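Local coordinates for envelopment polyprotein (Bovine Schmallenberg virus BH80/Germany/2011, PDB 7A56) that probably drives fusion of the viral envelope with the host-cell membrane as a class II fusion glycoprotein, here in its trimeric postfusion form, at residues P54-M59 with S77-I82; G84-I89 with S101-V106; L228-I233 with G334-K339; V200-T205 with S213-L218; N48-I53 with N382-C387. All coordinates share one frame; numbering follows the deposited sequence.

The five contacts gather in one part of the fold and build a layered beta structure. Contacts 1 and 3 share the sheet holding strands 70-80 and 335-343, their centres about 11 Å apart; contacts 2 and 4, about 12 Å apart, meet through neighbouring strands 98-134 and 197-206. Side chains of contacts 2 and 3 pack between these layers. Contact 5, farthest from contact 3 at about 21 Å between centres, spans the first and last segments along the chain, so the other four come between its two halves. Residues 48-53 run straight into 54-59, one connection linking the C-terminal region, the layers and, through contacts 1 and 3, the trimer interface.

Contact 1 (P54-M59 with S77-I82); sequences PQYKTM and SHIPAI
Pro80 presses its CD over one face of the Tyr56 ring, and here the contact is tightest. Pro80 CD lies 3.5 Å from the Tyr56 ring centroid, a CH-pi contact 22° off the ring normal; the rigid pyrrolidine suits the flat face, and the CH beside its nitrogen is a good partner for aromatic electrons. Ile79 slides past in the opposite direction, its CG1 4.0 Å from Tyr56 CD2. The Tyr56 hydroxyl is engaged by Gln231 of the second subunit, which fixes the far end of the ring.

Thr58 divides its branches. With OG1 anti to the backbone N (chi1 -170°), that hydroxyl bonds Asp229 of the second subunit, while methyl CG2 of Thr58 drops toward the strand and rests 3.5 Å from His78 O. His78 sends NE2 to the same Asp229, a use of imidazole that leaves its ring beside the apolar methyl.

Toward Met59 the packing is looser and more polar. The bent, polarisable thioether reaches the histidine only obliquely, with Met59 SD 4.0 Å from His78 CE1. A small hydroxyl does the joining instead: Ser77 OG donates to Met59 O at 2.8 Å, from 26° outside the carbonyl plane. A water enters here, accepting from Thr58 N at 2.9 Å and donating to Ser77 OG at 3.3 Å, so the serine oxygen both gives and receives.

Residues 54-59 thus lie as a loop along strand 70-80 of an antiparallel sheet, at a buried intersubunit seam of the postfusion trimer formed by class II fusion proteins.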
# COMPACT_ATOMS: atom_id res chain seq x y z
N PRO A 54 -0.67 -28.71 -17.13
CA PRO A 54 -1.37 -27.42 -16.93
C PRO A 54 -2.69 -27.53 -16.18
O PRO A 54 -3.52 -28.38 -16.45
CB PRO A 54 -1.58 -26.90 -18.36
CG PRO A 54 -1.39 -28.09 -19.26
CD PRO A 54 -0.45 -29.03 -18.55
N GLN A 55 -2.88 -26.62 -15.22
CA GLN A 55 -4.11 -26.56 -14.42
C GLN A 55 -5.12 -25.55 -14.95
O GLN A 55 -6.28 -25.58 -14.51
CB GLN A 55 -3.77 -26.11 -12.96
CG GLN A 55 -3.03 -27.17 -12.15
CD GLN A 55 -2.39 -26.54 -10.95
OE1 GLN A 55 -1.46 -25.74 -11.11
NE2 GLN A 55 -2.91 -26.81 -9.75
N TYR A 56 -4.68 -24.59 -15.76
CA TYR A 56 -5.49 -23.43 -16.10
C TYR A 56 -6.06 -23.57 -17.52
O TYR A 56 -5.33 -23.90 -18.47
CB TYR A 56 -4.65 -22.16 -15.97
CG TYR A 56 -5.45 -20.87 -16.08
CD1 TYR A 56 -6.13 -20.35 -14.96
CD2 TYR A 56 -5.62 -20.24 -17.31
CE1 TYR A 56 -6.88 -19.19 -15.06
CE2 TYR A 56 -6.38 -19.06 -17.44
CZ TYR A 56 -7.00 -18.54 -16.31
OH TYR A 56 -7.74 -17.40 -16.39
N LYS A 57 -7.36 -23.34 -17.65
CA LYS A 57 -8.03 -23.23 -18.94
C LYS A 57 -9.09 -22.14 -18.87
O LYS A 57 -9.92 -22.15 -17.94
CB LYS A 57 -8.68 -24.56 -19.32
CG LYS A 57 -9.43 -24.48 -20.60
CD LYS A 57 -9.88 -25.87 -20.97
CE LYS A 57 -11.34 -26.04 -20.73
NZ LYS A 57 -12.03 -26.03 -22.05
N THR A 58 -9.10 -21.22 -19.84
CA THR A 58 -10.19 -20.25 -19.93
C THR A 58 -10.63 -20.13 -21.39
O THR A 58 -10.32 -20.99 -22.22
CB THR A 58 -9.78 -18.88 -19.34
OG1 THR A 58 -10.95 -18.06 -19.26
CG2 THR A 58 -8.68 -18.17 -20.20
N MET A 59 -11.39 -19.09 -21.72
CA MET A 59 -11.91 -19.02 -23.07
C MET A 59 -10.79 -18.68 -24.03
O MET A 59 -9.75 -18.16 -23.64
CB MET A 59 -13.05 -18.00 -23.15
CG MET A 59 -12.62 -16.58 -23.33
SD MET A 59 -12.35 -15.53 -21.94
CE MET A 59 -13.44 -16.05 -20.62
N SER A 77 -5.26 -16.47 -26.19
CA SER A 77 -5.89 -16.61 -24.88
C SER A 77 -5.00 -15.84 -23.89
O SER A 77 -4.13 -15.05 -24.28
CB SER A 77 -6.08 -18.08 -24.50
OG SER A 77 -6.94 -18.23 -23.38
N HIS A 78 -5.23 -16.07 -22.60
CA HIS A 78 -4.47 -15.38 -21.56
C HIS A 78 -4.42 -16.26 -20.32
O HIS A 78 -5.30 -17.12 -20.12
CB HIS A 78 -5.08 -14.02 -21.20
CG HIS A 78 -6.57 -14.08 -20.99
ND1 HIS A 78 -7.48 -13.73 -21.98
CD2 HIS A 78 -7.31 -14.50 -19.95
CE1 HIS A 78 -8.71 -13.92 -21.54
NE2 HIS A 78 -8.64 -14.39 -20.31
N ILE A 79 -3.45 -15.98 -19.45
CA ILE A 79 -3.26 -16.74 -18.23
C ILE A 79 -2.77 -15.78 -17.14
O ILE A 79 -1.97 -14.89 -17.45
CB ILE A 79 -2.25 -17.90 -18.41
CG1 ILE A 79 -2.00 -18.66 -17.11
CG2 ILE A 79 -0.92 -17.44 -19.00
CD1 ILE A 79 -1.20 -19.93 -17.31
N PRO A 80 -3.25 -15.91 -15.90
CA PRO A 80 -2.76 -15.03 -14.81
C PRO A 80 -1.27 -15.14 -14.64
O PRO A 80 -0.71 -16.24 -14.69
CB PRO A 80 -3.48 -15.57 -13.57
CG PRO A 80 -4.80 -16.14 -14.16
CD PRO A 80 -4.37 -16.79 -15.47
N ALA A 81 -0.63 -13.99 -14.34
CA ALA A 81 0.81 -14.01 -14.06
C ALA A 81 0.96 -14.50 -12.62
O ALA A 81 1.10 -13.70 -11.69
CB ALA A 81 1.44 -12.63 -14.26
N ILE A 82 0.89 -15.83 -12.45
CA ILE A 82 0.93 -16.47 -11.14
C ILE A 82 2.05 -17.49 -11.14
O ILE A 82 2.15 -18.31 -12.05
CB ILE A 82 -0.42 -17.13 -10.77
CG1 ILE A 82 -1.43 -16.04 -10.44
CG2 ILE A 82 -0.25 -18.12 -9.56
CD1 ILE A 82 -2.89 -16.54 -10.22
O HOH W 1 -6.95 -21.12 -21.85

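Contact 2 (G84-I89 with S101-V106); sequences GLSAGI and SIIIYV
Leu85 and Val106 begin a regular antiparallel ladder, the Val106 N to Leu85 O bond being 2.8 Å long and nearly straight at 169°. Further backbone pairs join Ala87 with Ile104 and Ile89 with Ile102, each bonded in both directions. At the hairpin's open end Gly84 N reaches Val106 O at 2.9 Å; a positive phi of 90° suits glycine to this turn into the strand.

Between the bonded pairs, CA-H groups lean on carbonyls. Ser86 CA is 3.1 Å from Ile104 O, and Ile103 CA is 3.3 Å from Ala87 O.

Side-chain contacts complete the account. Ser86, small enough to sit beside two bulky neighbours, places CB 3.6 Å from Ile103 CG2 and 3.9 Å from Tyr105 CB. Holding CG anti to the backbone N (chi1 160°), Tyr105 swings its ring back along the partner strand, so that Leu85 O meets the ring at its edge, in plane. Beta-branched Ile102, Ile103, Ile104 and Val106 favour the extended backbone, while Ala87 and Gly88 keep the opposing strand slim.

This hairpin of strands 86-92 and 98-134 lies between other layers. Ala87, Ile89, Ile102 and Ile104 meet side chains of strand 335-343, whereas Ser86 and Tyr105 turn to Ile52 of the loop before strand 61-67. Along the other edge of 98-134 runs strand 197-206, bonded through Thr205 and Cys203.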
# COMPACT_ATOMS: atom_id res chain seq x y z
N GLY A 84 4.25 -20.58 -11.11
CA GLY A 84 4.02 -21.99 -11.29
C GLY A 84 2.84 -22.35 -12.20
O GLY A 84 2.70 -23.51 -12.56
N LEU A 85 1.97 -21.42 -12.51
CA LEU A 85 0.74 -21.77 -13.24
C LEU A 85 1.01 -22.03 -14.72
O LEU A 85 1.84 -21.36 -15.33
CB LEU A 85 -0.28 -20.63 -13.11
CG LEU A 85 -1.75 -20.91 -13.54
CD1 LEU A 85 -2.38 -21.93 -12.67
CD2 LEU A 85 -2.51 -19.56 -13.38
N SER A 86 0.23 -22.95 -15.32
CA SER A 86 0.38 -23.16 -16.76
C SER A 86 -0.96 -23.52 -17.39
O SER A 86 -1.90 -23.96 -16.71
CB SER A 86 1.43 -24.24 -17.10
OG SER A 86 1.14 -25.56 -16.64
N ALA A 87 -1.03 -23.33 -18.73
CA ALA A 87 -2.24 -23.56 -19.53
C ALA A 87 -1.86 -24.44 -20.72
O ALA A 87 -0.74 -24.32 -21.23
CB ALA A 87 -2.83 -22.23 -20.10
N GLY A 88 -2.77 -25.32 -21.17
CA GLY A 88 -2.46 -26.23 -22.27
C GLY A 88 -3.19 -25.85 -23.54
O GLY A 88 -4.33 -25.40 -23.49
N ILE A 89 -2.50 -26.00 -24.68
CA ILE A 89 -3.11 -25.85 -26.01
C ILE A 89 -2.80 -27.10 -26.78
O ILE A 89 -1.62 -27.42 -27.00
CB ILE A 89 -2.62 -24.63 -26.79
CG1 ILE A 89 -2.86 -23.35 -25.99
CG2 ILE A 89 -3.33 -24.54 -28.20
CD1 ILE A 89 -4.29 -22.85 -26.07
N SER A 101 1.08 -30.83 -28.11
CA SER A 101 0.61 -29.80 -27.20
C SER A 101 1.69 -28.74 -26.99
O SER A 101 2.90 -29.02 -27.07
CB SER A 101 0.20 -30.40 -25.87
OG SER A 101 1.36 -30.71 -25.13
N ILE A 102 1.23 -27.50 -26.83
CA ILE A 102 2.05 -26.36 -26.42
C ILE A 102 1.49 -25.91 -25.08
O ILE A 102 0.28 -25.66 -24.97
CB ILE A 102 1.99 -25.22 -27.45
CG1 ILE A 102 2.57 -25.68 -28.81
CG2 ILE A 102 2.72 -23.99 -26.97
CD1 ILE A 102 2.48 -24.61 -29.92
N ILE A 103 2.36 -25.76 -24.09
CA ILE A 103 1.98 -25.31 -22.75
C ILE A 103 2.56 -23.91 -22.56
O ILE A 103 3.73 -23.67 -22.88
CB ILE A 103 2.47 -26.31 -21.70
CG1 ILE A 103 1.64 -27.61 -21.81
CG2 ILE A 103 2.43 -25.76 -20.24
CD1 ILE A 103 2.35 -28.81 -21.10
N ILE A 104 1.72 -22.97 -22.12
CA ILE A 104 2.20 -21.65 -21.71
C ILE A 104 2.41 -21.68 -20.19
O ILE A 104 1.46 -21.88 -19.42
CB ILE A 104 1.20 -20.55 -22.09
CG1 ILE A 104 0.79 -20.62 -23.59
CG2 ILE A 104 1.69 -19.14 -21.62
CD1 ILE A 104 2.00 -20.41 -24.54
N TYR A 105 3.67 -21.50 -19.74
CA TYR A 105 4.01 -21.86 -18.36
C TYR A 105 4.62 -20.62 -17.69
O TYR A 105 5.63 -20.10 -18.18
CB TYR A 105 4.96 -23.08 -18.37
CG TYR A 105 5.79 -23.31 -17.12
CD1 TYR A 105 5.26 -23.13 -15.86
CD2 TYR A 105 7.10 -23.74 -17.22
CE1 TYR A 105 6.06 -23.34 -14.68
CE2 TYR A 105 7.90 -23.96 -16.09
CZ TYR A 105 7.37 -23.76 -14.84
OH TYR A 105 8.17 -24.00 -13.79
N VAL A 106 4.02 -20.16 -16.59
CA VAL A 106 4.54 -18.97 -15.86
C VAL A 106 5.59 -19.51 -14.87
O VAL A 106 5.28 -19.97 -13.77
CB VAL A 106 3.43 -18.17 -15.20
CG1 VAL A 106 3.99 -16.84 -14.54
CG2 VAL A 106 2.35 -17.84 -16.22

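Contact 3 (L228-I233 with G334-K339); sequences LDIQTI and GTINYK
Ile336 wedges between Leu228 and Ile230 and uses a different branch on each. Ile336 CD1 settles on the shoulder of Ile230, 3.6 Å from CB of that residue, while Ile336 CG2 lies 4.1 Å from Leu228 CD2. Leu228 in turn fits between two bumps, for Leu228 CG also rests 4.0 Å from Tyr338 CB. Branched aliphatics suit this face, since Ile336 can touch two neighbours with two branches.

At the far end the strands draw close without side chains: Gly334 CA is 3.3 Å from Gln231 O. Glycine fits for two reasons: a side chain would run into that carbonyl across the contact, and the positive phi would jam one against the carbonyl of the preceding residue. Strands 226-231 and 335-343 are neighbours in a five-stranded antiparallel sheet, with backbone bonds pairing Asp229 with Asn337 and Gln231 with Thr335.

On the reverse face the fit is polar. The Asp229 carboxylate is held between two amides that reach OD1 from opposite faces of its plane. Asn337 ND2 donates at 3.0 Å to Asp229 OD1 on its syn side, almost straight at 177°; Gln231 NE2, at 2.8 Å, comes to the same Asp229 OD1 from above the plane. The bent Gln231 chain also lays its CG 3.4 Å from Asn337 ND2. OD2 of Asp229 is taken by Thr58 and His78 of the third subunit; donors converging on both oxygens would probably favour the ionised acid. Gln231 OE1 pairs with Thr335 OG1 of that third subunit.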
# COMPACT_ATOMS: atom_id res chain seq x y z
N LEU A 228 3.84 -13.15 -26.87
CA LEU A 228 3.31 -13.07 -25.52
C LEU A 228 3.57 -11.67 -24.97
O LEU A 228 4.53 -11.01 -25.38
CB LEU A 228 3.95 -14.10 -24.56
CG LEU A 228 4.02 -15.59 -24.97
CD1 LEU A 228 5.37 -15.79 -25.62
CD2 LEU A 228 3.84 -16.51 -23.74
N ASP A 229 2.69 -11.19 -24.09
CA ASP A 229 2.99 -9.93 -23.37
C ASP A 229 2.48 -10.04 -21.94
O ASP A 229 1.58 -10.83 -21.62
CB ASP A 229 2.42 -8.66 -24.06
CG ASP A 229 0.88 -8.55 -24.03
OD1 ASP A 229 0.28 -8.42 -22.95
OD2 ASP A 229 0.23 -8.54 -25.13
N ILE A 230 3.05 -9.22 -21.02
CA ILE A 230 2.42 -9.07 -19.72
C ILE A 230 1.70 -7.71 -19.64
O ILE A 230 2.23 -6.68 -20.08
CB ILE A 230 3.46 -9.22 -18.59
CG1 ILE A 230 2.73 -9.17 -17.26
CG2 ILE A 230 4.54 -8.14 -18.74
CD1 ILE A 230 3.71 -9.53 -16.03
N GLN A 231 0.47 -7.72 -19.15
CA GLN A 231 -0.23 -6.51 -18.75
C GLN A 231 -0.26 -6.47 -17.22
O GLN A 231 -0.53 -7.49 -16.56
CB GLN A 231 -1.67 -6.51 -19.33
CG GLN A 231 -1.69 -6.54 -20.85
CD GLN A 231 -0.96 -5.36 -21.46
OE1 GLN A 231 -1.19 -4.18 -21.07
NE2 GLN A 231 -0.05 -5.66 -22.43
N THR A 232 0.08 -5.33 -16.64
CA THR A 232 0.21 -5.29 -15.20
C THR A 232 -0.07 -3.88 -14.70
O THR A 232 -0.47 -2.99 -15.45
CB THR A 232 1.62 -5.78 -14.80
OG1 THR A 232 1.76 -5.81 -13.34
CG2 THR A 232 2.65 -4.81 -15.38
N ILE A 233 0.19 -3.67 -13.38
CA ILE A 233 0.01 -2.39 -12.75
C ILE A 233 1.12 -2.29 -11.71
O ILE A 233 1.56 -3.29 -11.16
CB ILE A 233 -1.40 -2.28 -12.11
CG1 ILE A 233 -2.51 -2.28 -13.19
CG2 ILE A 233 -1.62 -1.00 -11.22
CD1 ILE A 233 -3.87 -2.46 -12.62
N GLY A 334 -0.54 -9.84 -12.64
CA GLY A 334 -1.02 -9.30 -13.88
C GLY A 334 -1.56 -10.42 -14.77
O GLY A 334 -1.98 -11.47 -14.27
N THR A 335 -1.54 -10.17 -16.07
CA THR A 335 -2.06 -11.14 -17.07
C THR A 335 -1.02 -11.34 -18.17
O THR A 335 -0.49 -10.36 -18.74
CB THR A 335 -3.35 -10.61 -17.70
OG1 THR A 335 -4.35 -10.33 -16.73
CG2 THR A 335 -3.90 -11.63 -18.82
N ILE A 336 -0.75 -12.60 -18.52
CA ILE A 336 0.05 -12.93 -19.70
C ILE A 336 -0.90 -13.21 -20.87
O ILE A 336 -1.69 -14.17 -20.82
CB ILE A 336 0.98 -14.14 -19.46
CG1 ILE A 336 1.87 -13.96 -18.19
CG2 ILE A 336 1.89 -14.45 -20.73
CD1 ILE A 336 2.73 -12.76 -18.23
N ASN A 337 -0.85 -12.38 -21.92
CA ASN A 337 -1.57 -12.66 -23.16
C ASN A 337 -0.67 -13.44 -24.09
O ASN A 337 0.55 -13.25 -24.09
CB ASN A 337 -2.01 -11.33 -23.80
CG ASN A 337 -2.94 -10.58 -22.92
OD1 ASN A 337 -4.05 -11.03 -22.69
ND2 ASN A 337 -2.51 -9.44 -22.38
N TYR A 338 -1.28 -14.33 -24.91
CA TYR A 338 -0.45 -15.06 -25.85
C TYR A 338 -1.28 -15.41 -27.09
O TYR A 338 -2.50 -15.60 -27.02
CB TYR A 338 0.12 -16.36 -25.27
CG TYR A 338 -0.91 -17.34 -24.65
CD1 TYR A 338 -1.52 -18.31 -25.45
CD2 TYR A 338 -1.25 -17.30 -23.30
CE1 TYR A 338 -2.43 -19.22 -24.93
CE2 TYR A 338 -2.16 -18.22 -22.73
CZ TYR A 338 -2.76 -19.19 -23.60
OH TYR A 338 -3.64 -20.14 -23.10
N LYS A 339 -0.57 -15.52 -28.21
CA LYS A 339 -1.15 -15.87 -29.50
C LYS A 339 -0.22 -16.83 -30.21
O LYS A 339 1.01 -16.61 -30.27
CB LYS A 339 -1.41 -14.59 -30.33
CG LYS A 339 -2.12 -14.85 -31.74
CD LYS A 339 -2.00 -13.61 -32.60
CE LYS A 339 -2.71 -13.84 -34.04
NZ LYS A 339 -2.67 -12.55 -34.81

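Contact 4 (V200-T205 with S213-L218); sequences VEVCIT and STVDVL
Val200, Val202 and Val215 form a small apolar cluster at one end of the beta hairpin of strands 197-206 and 209-214. Val215 CG1 is the shared atom. Val215 CG1 lies 3.8 Å from Val200 CG1, the two side chains running side by side in the same direction, and 3.9 Å from Val202 CG1, where they meet at a slant. With CG1 placed between its own backbone N and carbonyl carbon (chi1 63°), Val215 turns that methyl against both partners, closing a triangle of methyls. Valine suits the place: compact, branched at CB and at ease in extended chain.

The backbone brings these methyls together. Val202 and Ser213 are bonded in both directions, Val202 N reaching Ser213 O at 3.0 Å and 172°, and Val215 N donates to Val200 O. A water carries the pairing one step further, accepting from Val200 N at 2.8 Å and donating to Val215 O at 2.9 Å.

Farther out, Leu221 and Ile230 pack against the valines, and the Cys203-Cys212 disulfide ties the hairpin strands. On the other face Glu201 extends to a salt bridge with Arg108, its aliphatic CG passing 3.6 Å from Ser213 O. The short side chain of Ser213 turns along its own segment, where Ser213 OG donates to Thr214 O at 2.8 Å.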
# COMPACT_ATOMS: atom_id res chain seq x y z
N VAL A 200 9.35 -11.71 -13.60
CA VAL A 200 8.42 -12.67 -14.21
C VAL A 200 9.13 -13.37 -15.35
O VAL A 200 9.72 -12.71 -16.23
CB VAL A 200 7.11 -12.00 -14.70
CG1 VAL A 200 6.17 -13.01 -15.42
CG2 VAL A 200 6.39 -11.35 -13.54
N GLU A 201 9.08 -14.69 -15.33
CA GLU A 201 9.62 -15.48 -16.42
C GLU A 201 8.52 -16.38 -16.94
O GLU A 201 7.82 -17.05 -16.17
CB GLU A 201 10.82 -16.29 -15.94
CG GLU A 201 11.45 -17.20 -17.05
CD GLU A 201 12.48 -18.14 -16.44
OE1 GLU A 201 12.24 -18.65 -15.32
OE2 GLU A 201 13.53 -18.35 -17.06
N VAL A 202 8.43 -16.47 -18.27
CA VAL A 202 7.38 -17.27 -18.89
C VAL A 202 8.02 -18.18 -19.92
O VAL A 202 9.05 -17.84 -20.51
CB VAL A 202 6.29 -16.41 -19.56
CG1 VAL A 202 5.64 -15.48 -18.53
CG2 VAL A 202 6.86 -15.65 -20.73
N CYS A 203 7.45 -19.39 -20.09
CA CYS A 203 8.05 -20.39 -20.96
C CYS A 203 7.01 -20.93 -21.94
O CYS A 203 5.82 -21.00 -21.63
CB CYS A 203 8.61 -21.64 -20.21
SG CYS A 203 9.86 -21.19 -18.94
N ILE A 204 7.48 -21.28 -23.12
CA ILE A 204 6.75 -22.15 -24.05
C ILE A 204 7.23 -23.56 -23.77
O ILE A 204 8.40 -23.90 -24.02
CB ILE A 204 7.02 -21.78 -25.51
CG1 ILE A 204 6.72 -20.30 -25.76
CG2 ILE A 204 6.14 -22.66 -26.51
CD1 ILE A 204 5.27 -19.93 -25.52
N THR A 205 6.34 -24.43 -23.32
CA THR A 205 6.75 -25.77 -22.94
C THR A 205 6.20 -26.77 -23.97
O THR A 205 4.98 -26.85 -24.21
CB THR A 205 6.28 -26.07 -21.52
OG1 THR A 205 7.01 -25.22 -20.63
CG2 THR A 205 6.50 -27.55 -21.11
N SER A 213 11.77 -16.94 -21.16
CA SER A 213 12.34 -15.59 -21.16
C SER A 213 11.70 -14.77 -20.05
O SER A 213 10.50 -14.94 -19.74
CB SER A 213 12.10 -14.92 -22.53
OG SER A 213 12.57 -13.59 -22.49
N THR A 214 12.48 -13.84 -19.47
CA THR A 214 11.84 -12.86 -18.60
C THR A 214 10.97 -12.00 -19.51
O THR A 214 11.22 -11.89 -20.71
CB THR A 214 12.88 -12.02 -17.82
OG1 THR A 214 13.84 -11.51 -18.71
CG2 THR A 214 13.65 -12.88 -16.88
N VAL A 215 9.89 -11.46 -18.95
CA VAL A 215 8.99 -10.60 -19.69
C VAL A 215 8.69 -9.39 -18.81
O VAL A 215 8.40 -9.54 -17.63
CB VAL A 215 7.69 -11.34 -20.11
CG1 VAL A 215 6.88 -11.79 -18.91
CG2 VAL A 215 6.84 -10.51 -21.08
N ASP A 216 8.79 -8.19 -19.37
CA ASP A 216 8.35 -7.01 -18.65
C ASP A 216 7.46 -6.16 -19.54
O ASP A 216 7.36 -6.38 -20.76
CB ASP A 216 9.51 -6.20 -18.07
CG ASP A 216 10.49 -5.79 -19.08
OD1 ASP A 216 10.07 -5.17 -20.09
OD2 ASP A 216 11.69 -6.08 -18.85
N VAL A 217 6.79 -5.20 -18.90
CA VAL A 217 5.60 -4.57 -19.48
C VAL A 217 5.93 -3.74 -20.73
O VAL A 217 5.10 -3.64 -21.64
CB VAL A 217 4.88 -3.74 -18.38
CG1 VAL A 217 5.74 -2.56 -17.94
CG2 VAL A 217 3.49 -3.16 -18.88
N LEU A 218 7.15 -3.18 -20.84
CA LEU A 218 7.45 -2.41 -22.07
C LEU A 218 7.83 -3.27 -23.26
O LEU A 218 7.84 -2.75 -24.40
CB LEU A 218 8.61 -1.40 -21.83
CG LEU A 218 8.38 -0.18 -20.90
CD1 LEU A 218 9.64 0.71 -20.89
CD2 LEU A 218 7.23 0.62 -21.45
O HOH W 2 10.06 -9.50 -15.23

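Contact 5 (N48-I53 with N382-C387); sequences NLPAII and NTIGSC
Residues 50-53 and 382-384 run 100° apart and are joined by a bond from Ile384 N to Ala51 O, 3.1 Å long and 159° at the hydrogen. The contact sets a loop from the N-terminal part of the chain against the lead-in to strand 385-391, one of the strands of a beta-rich C-terminal region consistent with the immunoglobulin-like domain III of class II fusion proteins. Here Cys387 is tied to Cys427.

Thr383 supplies the second polar link. Holding OG1 anti to the backbone N (chi1 -174°) lets it serve two partners: OG1 of Thr383 accepts from Ile53 N at 2.8 Å and donates to Ile384 O at 2.7 Å. A hydroxyl suits such a place, since it can both take and give, and the bond back to its own segment steadies its direction.

Ile384 carries the apolar half, stretching CD1 against the loop. Ile384 CD1 reaches Pro50 CB at 3.6 Å, the ring offering a stiff ridge, and Ile52 CG1 at 4.0 Å, the two isoleucines lying side by side and pointing the same way. Tyr105 of strand 98-134 backs both isoleucines.

On the more exposed side, Ala51 is small enough to bring its CB within 3.3 Å of Asn382 O. Asn382 OD1 is held by Thr355 N, and on its amide nitrogen side Ile53 CD1 stands 4.1 Å from Asn382 ND2.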
# COMPACT_ATOMS: atom_id res chain seq x y z
N ASN A 48 15.26 -30.94 -19.06
CA ASN A 48 15.16 -31.75 -17.84
C ASN A 48 14.43 -31.02 -16.72
O ASN A 48 14.82 -31.10 -15.55
CB ASN A 48 16.54 -32.21 -17.35
CG ASN A 48 16.44 -33.49 -16.56
OD1 ASN A 48 15.60 -34.34 -16.89
ND2 ASN A 48 17.23 -33.63 -15.50
N LEU A 49 13.38 -30.28 -17.08
CA LEU A 49 12.57 -29.64 -16.05
C LEU A 49 11.64 -30.65 -15.38
O LEU A 49 11.33 -31.68 -15.96
CB LEU A 49 11.79 -28.49 -16.64
CG LEU A 49 12.55 -27.24 -17.10
CD1 LEU A 49 11.61 -26.11 -17.60
CD2 LEU A 49 13.42 -26.67 -15.97
N PRO A 50 11.21 -30.40 -14.14
CA PRO A 50 10.14 -31.22 -13.54
C PRO A 50 8.87 -31.23 -14.38
O PRO A 50 8.67 -30.41 -15.29
CB PRO A 50 9.86 -30.53 -12.20
CG PRO A 50 11.04 -29.68 -11.94
CD PRO A 50 11.60 -29.28 -13.27
N ALA A 51 7.96 -32.15 -14.01
CA ALA A 51 6.67 -32.31 -14.70
C ALA A 51 5.89 -31.01 -14.67
O ALA A 51 5.88 -30.30 -13.65
CB ALA A 51 5.84 -33.43 -14.03
N ILE A 52 5.30 -30.66 -15.81
CA ILE A 52 4.50 -29.44 -15.93
C ILE A 52 3.23 -29.88 -16.65
O ILE A 52 3.25 -30.14 -17.86
CB ILE A 52 5.23 -28.31 -16.68
CG1 ILE A 52 6.53 -27.85 -15.96
CG2 ILE A 52 4.32 -27.06 -16.92
CD1 ILE A 52 7.56 -27.37 -16.99
N ILE A 53 2.15 -30.01 -15.89
CA ILE A 53 0.85 -30.48 -16.36
C ILE A 53 -0.15 -29.36 -16.09
O ILE A 53 -0.41 -29.02 -14.92
CB ILE A 53 0.45 -31.79 -15.66
CG1 ILE A 53 1.52 -32.87 -15.88
CG2 ILE A 53 -0.93 -32.26 -16.23
CD1 ILE A 53 1.29 -34.12 -15.09
N ASN A 382 2.09 -34.08 -8.45
CA ASN A 382 2.53 -34.65 -9.71
C ASN A 382 2.98 -33.58 -10.71
O ASN A 382 3.39 -33.92 -11.84
CB ASN A 382 1.43 -35.57 -10.30
CG ASN A 382 0.14 -34.81 -10.70
OD1 ASN A 382 -0.19 -33.74 -10.19
ND2 ASN A 382 -0.59 -35.40 -11.62
N THR A 383 3.01 -32.31 -10.29
CA THR A 383 3.29 -31.21 -11.20
C THR A 383 3.69 -29.95 -10.42
O THR A 383 3.18 -29.68 -9.34
CB THR A 383 2.08 -30.88 -12.12
OG1 THR A 383 2.45 -29.89 -13.09
CG2 THR A 383 0.82 -30.41 -11.37
N ILE A 384 4.58 -29.17 -11.03
CA ILE A 384 4.67 -27.76 -10.70
C ILE A 384 3.31 -27.15 -10.92
O ILE A 384 2.66 -27.42 -11.94
CB ILE A 384 5.72 -27.09 -11.60
CG1 ILE A 384 7.11 -27.68 -11.31
CG2 ILE A 384 5.65 -25.54 -11.44
CD1 ILE A 384 8.15 -27.31 -12.37
N GLY A 385 2.85 -26.31 -10.00
CA GLY A 385 1.55 -25.70 -10.20
C GLY A 385 1.27 -24.68 -9.11
O GLY A 385 2.16 -24.27 -8.37
N SER A 386 0.02 -24.27 -9.04
CA SER A 386 -0.41 -23.26 -8.08
C SER A 386 -1.73 -23.76 -7.54
O SER A 386 -2.58 -24.17 -8.32
CB SER A 386 -0.59 -21.90 -8.76
OG SER A 386 -1.02 -20.93 -7.80
N CYS A 387 -1.90 -23.79 -6.22
CA CYS A 387 -3.09 -24.33 -5.60
C CYS A 387 -3.77 -23.32 -4.71
O CYS A 387 -3.12 -22.56 -4.01
CB CYS A 387 -2.76 -25.54 -4.73
SG CYS A 387 -2.22 -26.93 -5.66